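PDB 3C2G: beta-catenin homolog sys-1 from Caenorhabditis elegans, which acts as a transcription coregulator in the Wnt signaling asymmetry pathway, binding the TCF factor POP-1 directly and activating or repressing target genes. Local coordinates for residues P20-L24 and Y73-L77; I123-Q128 and T172-Y176. All coordinates share one frame; numbering follows the deposited sequence.

Interaction 1 (P20-L24 and Y73-L77); sequences PMQRL and YYAQL
Tyr73 reaches across and gives its hydroxyl proton to the backbone carbonyl of Pro20, with OH 2.7 Å from O. CG of Tyr73 stands anti to the backbone N (chi1 169°), which sends the ring out over the gap between the helices. Pro20 O meets the phenol edge-on, close to the plane of the ring, yet the hydroxyl sits above the carbonyl plane; the same oxygen also accepts the helical bond from Leu24 N, and two donors therefore grip it. Pro20 CB packs against the phenol end, 3.9 Å from Tyr73 CZ. The side chains of Leu24 and Tyr73 run alongside one another, pointing opposite ways, with Leu24 CB 4.0 Å from Tyr73 CE1. Beyond the ring, Leu24 CD1 rests 3.8 Å from Leu77 N, while Leu77 CD1 turns back to Arg23 O. The guanidinium of Arg23 turns off to a salt bridge with Asp60. A phenylalanine in place of Tyr73 would probably cost Pro20 O its cross-helix donor and the segments their only shared hydrogen bond. The segment axes come within 10.6 Å and cross at 29°, side chains filling the space between near-parallel helices 20-37 and 71-90 near the N-terminal end of the all-helical armadillo domain.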
ATOM      1  N   PRO A  20      29.892 -27.717  37.144  1.00 60.41           N
ATOM      2  CA  PRO A  20      28.546 -27.406  36.657  1.00 60.30           C
ATOM      3  C   PRO A  20      27.587 -26.945  37.751  1.00 60.33           C
ATOM      4  O   PRO A  20      26.910 -25.936  37.582  1.00 59.79           O
ATOM      5  CB  PRO A  20      28.077 -28.738  36.074  1.00 60.32           C
ATOM      6  CG  PRO A  20      29.346 -29.421  35.670  1.00 60.73           C
ATOM      7  CD  PRO A  20      30.300 -29.082  36.770  1.00 60.32           C
HETATM    8  N   MSE A  21      27.548 -27.664  38.867  1.00 61.00           N
HETATM    9  CA  MSE A  21      26.598 -27.349  39.929  1.00 61.60           C
HETATM   10  C   MSE A  21      26.908 -26.017  40.601  1.00 59.81           C
HETATM   11  O   MSE A  21      25.996 -25.306  41.017  1.00 59.36           O
HETATM   12  CB  MSE A  21      26.522 -28.478  40.958  1.00 63.10           C
HETATM   13  CG  MSE A  21      25.107 -28.736  41.478  1.00 70.65           C
HETATM   14 SE   MSE A  21      23.748 -28.945  40.045  1.00 87.09          SE
HETATM   15  CE  MSE A  21      24.548 -30.426  39.029  1.00 82.77           C
ATOM     16  N   GLN A  22      28.193 -25.681  40.692  1.00 58.28           N
ATOM     17  CA  GLN A  22      28.602 -24.398  41.248  1.00 57.05           C
ATOM     18  C   GLN A  22      28.295 -23.261  40.266  1.00 56.06           C
ATOM     19  O   GLN A  22      27.924 -22.156  40.677  1.00 55.67           O
ATOM     20  CB  GLN A  22      30.084 -24.413  41.643  1.00 57.01           C
ATOM     21  N   ARG A  23      28.433 -23.547  38.972  1.00 54.86           N
ATOM     22  CA  ARG A  23      28.123 -22.579  37.922  1.00 54.38           C
ATOM     23  C   ARG A  23      26.663 -22.150  37.941  1.00 53.90           C
ATOM     24  O   ARG A  23      26.357 -20.972  37.766  1.00 54.10           O
ATOM     25  CB  ARG A  23      28.506 -23.123  36.551  1.00 54.49           C
ATOM     26  CG  ARG A  23      29.992 -23.280  36.386  1.00 55.35           C
ATOM     27  CD  ARG A  23      30.411 -23.255  34.957  1.00 56.49           C
ATOM     28  NE  ARG A  23      31.727 -22.643  34.861  1.00 58.58           N
ATOM     29  CZ  ARG A  23      32.243 -22.124  33.752  1.00 59.38           C
ATOM     30  NH1 ARG A  23      31.546 -22.137  32.616  1.00 58.69           N
ATOM     31  NH2 ARG A  23      33.456 -21.587  33.788  1.00 58.84           N
ATOM     32  N   LEU A  24      25.777 -23.111  38.173  1.00 53.20           N
ATOM     33  CA  LEU A  24      24.358 -22.845  38.317  1.00 53.00           C
ATOM     34  C   LEU A  24      24.089 -21.941  39.514  1.00 53.13           C
ATOM     35  O   LEU A  24      23.364 -20.946  39.395  1.00 52.79           O
ATOM     36  CB  LEU A  24      23.584 -24.163  38.443  1.00 52.92           C
ATOM     37  CG  LEU A  24      22.066 -24.141  38.644  1.00 52.61           C
ATOM     38  CD1 LEU A  24      21.340 -23.378  37.536  1.00 52.24           C
ATOM     39  CD2 LEU A  24      21.551 -25.567  38.733  1.00 53.55           C
ATOM     40  N   TYR A  73      19.287 -29.544  33.427  1.00 47.60           N
ATOM     41  CA  TYR A  73      20.357 -28.715  33.945  1.00 46.17           C
ATOM     42  C   TYR A  73      20.557 -27.480  33.063  1.00 44.98           C
ATOM     43  O   TYR A  73      20.531 -26.351  33.549  1.00 44.59           O
ATOM     44  CB  TYR A  73      21.674 -29.499  34.083  1.00 45.98           C
ATOM     45  CG  TYR A  73      22.825 -28.566  34.357  1.00 45.34           C
ATOM     46  CD1 TYR A  73      23.041 -28.059  35.639  1.00 44.81           C
ATOM     47  CD2 TYR A  73      23.654 -28.132  33.323  1.00 45.12           C
ATOM     48  CE1 TYR A  73      24.070 -27.170  35.892  1.00 44.89           C
ATOM     49  CE2 TYR A  73      24.685 -27.239  33.562  1.00 45.88           C
ATOM     50  CZ  TYR A  73      24.891 -26.767  34.850  1.00 45.26           C
ATOM     51  OH  TYR A  73      25.907 -25.879  35.086  1.00 44.52           O
ATOM     52  N   TYR A  74      20.750 -27.709  31.770  1.00 44.10           N
ATOM     53  CA  TYR A  74      21.017 -26.623  30.841  1.00 44.16           C
ATOM     54  C   TYR A  74      19.872 -25.611  30.758  1.00 43.58           C
ATOM     55  O   TYR A  74      20.119 -24.407  30.681  1.00 44.17           O
ATOM     56  CB  TYR A  74      21.348 -27.168  29.455  1.00 44.92           C
ATOM     57  CG  TYR A  74      22.739 -27.738  29.304  1.00 45.41           C
ATOM     58  CD1 TYR A  74      23.873 -26.927  29.435  1.00 45.27           C
ATOM     59  CD2 TYR A  74      22.924 -29.084  28.988  1.00 46.99           C
ATOM     60  CE1 TYR A  74      25.162 -27.449  29.270  1.00 44.63           C
ATOM     61  CE2 TYR A  74      24.207 -29.620  28.819  1.00 47.26           C
ATOM     62  CZ  TYR A  74      25.321 -28.796  28.965  1.00 46.77           C
ATOM     63  OH  TYR A  74      26.584 -29.330  28.801  1.00 47.15           O
ATOM     64  N   ALA A  75      18.630 -26.089  30.790  1.00 42.43           N
ATOM     65  CA  ALA A  75      17.469 -25.188  30.779  1.00 41.70           C
ATOM     66  C   ALA A  75      17.464 -24.273  31.989  1.00 41.27           C
ATOM     67  O   ALA A  75      17.097 -23.098  31.892  1.00 41.72           O
ATOM     68  CB  ALA A  75      16.174 -25.964  30.707  1.00 41.15           C
ATOM     69  N   GLN A  76      17.881 -24.808  33.130  1.00 40.33           N
ATOM     70  CA  GLN A  76      17.885 -24.025  34.356  1.00 39.45           C
ATOM     71  C   GLN A  76      19.007 -22.979  34.380  1.00 37.36           C
ATOM     72  O   GLN A  76      18.787 -21.825  34.760  1.00 37.33           O
ATOM     73  CB  GLN A  76      17.933 -24.937  35.582  1.00 40.34           C
ATOM     74  CG  GLN A  76      17.356 -24.271  36.819  1.00 44.62           C
ATOM     75  CD  GLN A  76      17.395 -25.149  38.045  1.00 51.03           C
ATOM     76  OE1 GLN A  76      17.298 -26.382  37.961  1.00 53.60           O
ATOM     77  NE2 GLN A  76      17.542 -24.518  39.202  1.00 53.11           N
ATOM     78  N   LEU A  77      20.196 -23.381  33.954  1.00 35.47           N
ATOM     79  CA  LEU A  77      21.328 -22.465  33.861  1.00 34.32           C
ATOM     80  C   LEU A  77      21.009 -21.347  32.883  1.00 34.50           C
ATOM     81  O   LEU A  77      21.026 -20.169  33.260  1.00 34.24           O
ATOM     82  CB  LEU A  77      22.601 -23.218  33.441  1.00 34.33           C
ATOM     83  CG  LEU A  77      23.871 -22.415  33.148  1.00 32.41           C
ATOM     84  CD1 LEU A  77      24.420 -21.753  34.395  1.00 32.85           C
ATOM     85  CD2 LEU A  77      24.912 -23.319  32.532  1.00 32.85           C
TER

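Interaction 2 (I123-Q128 and T172-Y176); sequences ISLNWQ and TLSEY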
ATOM      1  N   ILE A 123      15.965 -20.863  19.806  1.00 40.39           N
ATOM      2  CA  ILE A 123      14.613 -20.691  19.250  1.00 40.39           C
ATOM      3  C   ILE A 123      14.286 -21.699  18.152  1.00 41.12           C
ATOM      4  O   ILE A 123      13.313 -21.538  17.423  1.00 41.49           O
ATOM      5  CB  ILE A 123      14.337 -19.262  18.742  1.00 40.11           C
ATOM      6  CG1 ILE A 123      15.394 -18.832  17.717  1.00 38.25           C
ATOM      7  CG2 ILE A 123      14.204 -18.300  19.920  1.00 39.49           C
ATOM      8  CD1 ILE A 123      15.068 -17.535  17.028  1.00 37.39           C
ATOM      9  N   SER A 124      15.103 -22.736  18.037  1.00 41.87           N
ATOM     10  CA  SER A 124      14.768 -23.860  17.187  1.00 43.12           C
ATOM     11  C   SER A 124      13.390 -24.407  17.555  1.00 44.00           C
ATOM     12  O   SER A 124      13.063 -24.567  18.733  1.00 43.64           O
ATOM     13  CB  SER A 124      15.816 -24.958  17.313  1.00 42.96           C
ATOM     14  OG  SER A 124      15.538 -26.003  16.408  1.00 45.24           O
ATOM     15  N   LEU A 125      12.592 -24.676  16.524  1.00 45.64           N
ATOM     16  CA  LEU A 125      11.202 -25.103  16.666  1.00 46.97           C
ATOM     17  C   LEU A 125      11.058 -26.351  17.528  1.00 48.44           C
ATOM     18  O   LEU A 125      10.186 -26.408  18.390  1.00 47.98           O
ATOM     19  CB  LEU A 125      10.569 -25.327  15.285  1.00 46.34           C
ATOM     20  CG  LEU A 125       9.262 -26.117  15.211  1.00 46.47           C
ATOM     21  CD1 LEU A 125       8.063 -25.257  15.600  1.00 45.47           C
ATOM     22  CD2 LEU A 125       9.082 -26.705  13.830  1.00 48.10           C
ATOM     23  N   ASN A 126      11.920 -27.340  17.291  1.00 50.88           N
ATOM     24  CA  ASN A 126      11.900 -28.593  18.048  1.00 53.17           C
ATOM     25  C   ASN A 126      12.142 -28.434  19.560  1.00 53.74           C
ATOM     26  O   ASN A 126      11.813 -29.323  20.340  1.00 53.80           O
ATOM     27  CB  ASN A 126      12.865 -29.617  17.433  1.00 54.17           C
ATOM     28  CG  ASN A 126      14.321 -29.279  17.685  1.00 57.61           C
ATOM     29  OD1 ASN A 126      14.724 -28.996  18.820  1.00 61.66           O
ATOM     30  ND2 ASN A 126      15.133 -29.332  16.626  1.00 59.66           N
ATOM     31  N   TRP A 127      12.713 -27.304  19.971  1.00 54.90           N
ATOM     32  CA  TRP A 127      12.781 -26.982  21.390  1.00 56.29           C
ATOM     33  C   TRP A 127      11.413 -26.622  21.970  1.00 56.73           C
ATOM     34  O   TRP A 127      11.209 -26.751  23.179  1.00 57.25           O
ATOM     35  CB  TRP A 127      13.758 -25.844  21.669  1.00 57.19           C
ATOM     36  CG  TRP A 127      15.213 -26.197  21.555  1.00 58.40           C
ATOM     37  CD1 TRP A 127      16.166 -25.492  20.886  1.00 59.13           C
ATOM     38  CD2 TRP A 127      15.885 -27.324  22.137  1.00 59.10           C
ATOM     39  NE1 TRP A 127      17.387 -26.104  21.003  1.00 59.27           N
ATOM     40  CE2 TRP A 127      17.247 -27.229  21.771  1.00 60.21           C
ATOM     41  CE3 TRP A 127      15.470 -28.405  22.928  1.00 59.48           C
ATOM     42  CZ2 TRP A 127      18.204 -28.178  22.168  1.00 59.64           C
ATOM     43  CZ3 TRP A 127      16.420 -29.350  23.327  1.00 59.29           C
ATOM     44  CH2 TRP A 127      17.773 -29.227  22.944  1.00 59.46           C
ATOM     45  N   GLN A 128      10.483 -26.185  21.116  1.00 56.55           N
ATOM     46  CA  GLN A 128       9.149 -25.744  21.565  1.00 56.72           C
ATOM     47  C   GLN A 128       8.280 -26.873  22.095  1.00 56.43           C
ATOM     48  O   GLN A 128       7.223 -26.621  22.665  1.00 56.88           O
ATOM     49  CB  GLN A 128       8.386 -25.017  20.449  1.00 56.86           C
ATOM     50  CG  GLN A 128       9.029 -23.738  19.951  1.00 58.26           C
ATOM     51  CD  GLN A 128       8.731 -22.541  20.821  1.00 61.11           C
ATOM     52  OE1 GLN A 128       8.521 -22.659  22.033  1.00 61.71           O
ATOM     53  NE2 GLN A 128       8.714 -21.366  20.203  1.00 62.89           N
ATOM     54  N   THR A 172      16.181 -21.328  10.553  1.00 39.41           N
ATOM     55  CA  THR A 172      15.490 -21.612  11.797  1.00 38.85           C
ATOM     56  C   THR A 172      14.120 -20.930  11.842  1.00 38.40           C
ATOM     57  O   THR A 172      13.132 -21.573  12.189  1.00 37.45           O
ATOM     58  CB  THR A 172      16.368 -21.274  13.038  1.00 39.19           C
ATOM     59  OG1 THR A 172      17.378 -22.283  13.186  1.00 39.26           O
ATOM     60  CG2 THR A 172      15.536 -21.225  14.329  1.00 38.06           C
ATOM     61  N   LEU A 173      14.067 -19.651  11.475  1.00 38.60           N
ATOM     62  CA  LEU A 173      12.814 -18.895  11.499  1.00 39.73           C
ATOM     63  C   LEU A 173      11.803 -19.470  10.504  1.00 41.23           C
ATOM     64  O   LEU A 173      10.605 -19.540  10.805  1.00 41.51           O
ATOM     65  CB  LEU A 173      13.040 -17.409  11.196  1.00 39.33           C
ATOM     66  CG  LEU A 173      13.845 -16.505  12.143  1.00 40.26           C
ATOM     67  CD1 LEU A 173      14.101 -15.176  11.465  1.00 40.23           C
ATOM     68  CD2 LEU A 173      13.179 -16.284  13.514  1.00 38.76           C
ATOM     69  N   SER A 174      12.296 -19.890   9.333  1.00 41.50           N
ATOM     70  CA  SER A 174      11.443 -20.395   8.264  1.00 41.81           C
ATOM     71  C   SER A 174      10.788 -21.704   8.622  1.00 41.94           C
ATOM     72  O   SER A 174       9.716 -22.015   8.106  1.00 42.94           O
ATOM     73  CB  SER A 174      12.234 -20.586   6.973  1.00 41.94           C
ATOM     74  OG  SER A 174      12.595 -19.333   6.435  1.00 43.51           O
ATOM     75  N   GLU A 175      11.434 -22.485   9.482  1.00 41.55           N
ATOM     76  CA  GLU A 175      10.894 -23.788   9.850  1.00 42.21           C
ATOM     77  C   GLU A 175       9.534 -23.618  10.543  1.00 40.25           C
ATOM     78  O   GLU A 175       8.700 -24.512  10.504  1.00 40.81           O
ATOM     79  CB  GLU A 175      11.892 -24.588  10.702  1.00 41.62           C
ATOM     80  CG  GLU A 175      11.553 -26.089  10.815  1.00 46.42           C
ATOM     81  CD  GLU A 175      12.587 -26.920  11.597  1.00 47.12           C
ATOM     82  OE1 GLU A 175      13.785 -26.526  11.645  1.00 53.25           O
ATOM     83  OE2 GLU A 175      12.198 -27.983  12.155  1.00 51.22           O
ATOM     84  N   TYR A 176       9.300 -22.454  11.140  1.00 38.26           N
ATOM     85  CA  TYR A 176       8.007 -22.170  11.741  1.00 37.49           C
ATOM     86  C   TYR A 176       6.908 -21.957  10.701  1.00 36.93           C
ATOM     87  O   TYR A 176       5.725 -21.974  11.035  1.00 35.69           O
ATOM     88  CB  TYR A 176       8.069 -20.955  12.654  1.00 36.88           C
ATOM     89  CG  TYR A 176       8.758 -21.170  13.981  1.00 37.28           C
ATOM     90  CD1 TYR A 176       8.016 -21.393  15.139  1.00 37.92           C
ATOM     91  CD2 TYR A 176      10.150 -21.102  14.092  1.00 33.41           C
ATOM     92  CE1 TYR A 176       8.633 -21.543  16.369  1.00 36.36           C
ATOM     93  CE2 TYR A 176      10.772 -21.274  15.303  1.00 34.26           C
ATOM     94  CZ  TYR A 176      10.011 -21.491  16.446  1.00 37.18           C
ATOM     95  OH  TYR A 176      10.628 -21.648  17.675  1.00 37.84           O
TER
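The phenol of Tyr176 is pushed edge-on into the bend of the 123-128 loop, where its hydroxyl has two partners. It donates to Ile123 O, 2.7 Å from OH, and accepts from Gln128 NE2 at 3.2 Å. The carbonyl oxygen lies in the plane of the ring, at its edge, although the hydroxyl stands above the carbonyl's own plane. The bond from Gln128 NE2 is bent, 140° at the hydrogen, and Tyr176 OH lies tilted out of the amide plane. A bend at chi2 (-82°) folds the Gln128 chain back to the phenol, and the amide meets the ring edge with its plane turned almost perpendicular, 85° apart. Leu125 covers one face of Tyr176: its CD1 makes a CH-pi contact 4.2 Å from the ring centroid, and CB sits over the rim. The other methyl, Leu125 CD2, meets the extended Glu175 chain at about a right angle, 3.9 Å from Glu175 CG. On the Ile123 side, Thr172 CG2 lies 3.8 Å from Ile123 O, and Ile123 CD1 meets Leu173 CD2 at 4.2 Å. Phe141, from helix 134-150, touches Tyr176, Gln128 and Ile123. Here the loop following helix 115-122, with its 3-10 turn, is joined to the last part of helix 167-174 and the chain up to Tyr176, an inter-helix connection packed against a neighbouring helix within the armadillo superhelix.

How the interactions relate
Interaction 1 precedes interaction 2 along the chain, and both sit in the N-terminal part of the molecule. Their centres are 24 Å apart and their nearest atoms about 8 Å, so they do not touch. Interaction 1 sits farther out: its centre is about 49 Å from the centre of the chain, that of interaction 2 about 30 Å. A tyrosine hydroxyl donating to a backbone carbonyl recurs in both, but 20-24 with 73-77 joins two helices, whereas 123-128 with 172-176 joins a loop to the last part of a helix and the chain after it. Both are structural packing within the armadillo scaffold that binds POP-1.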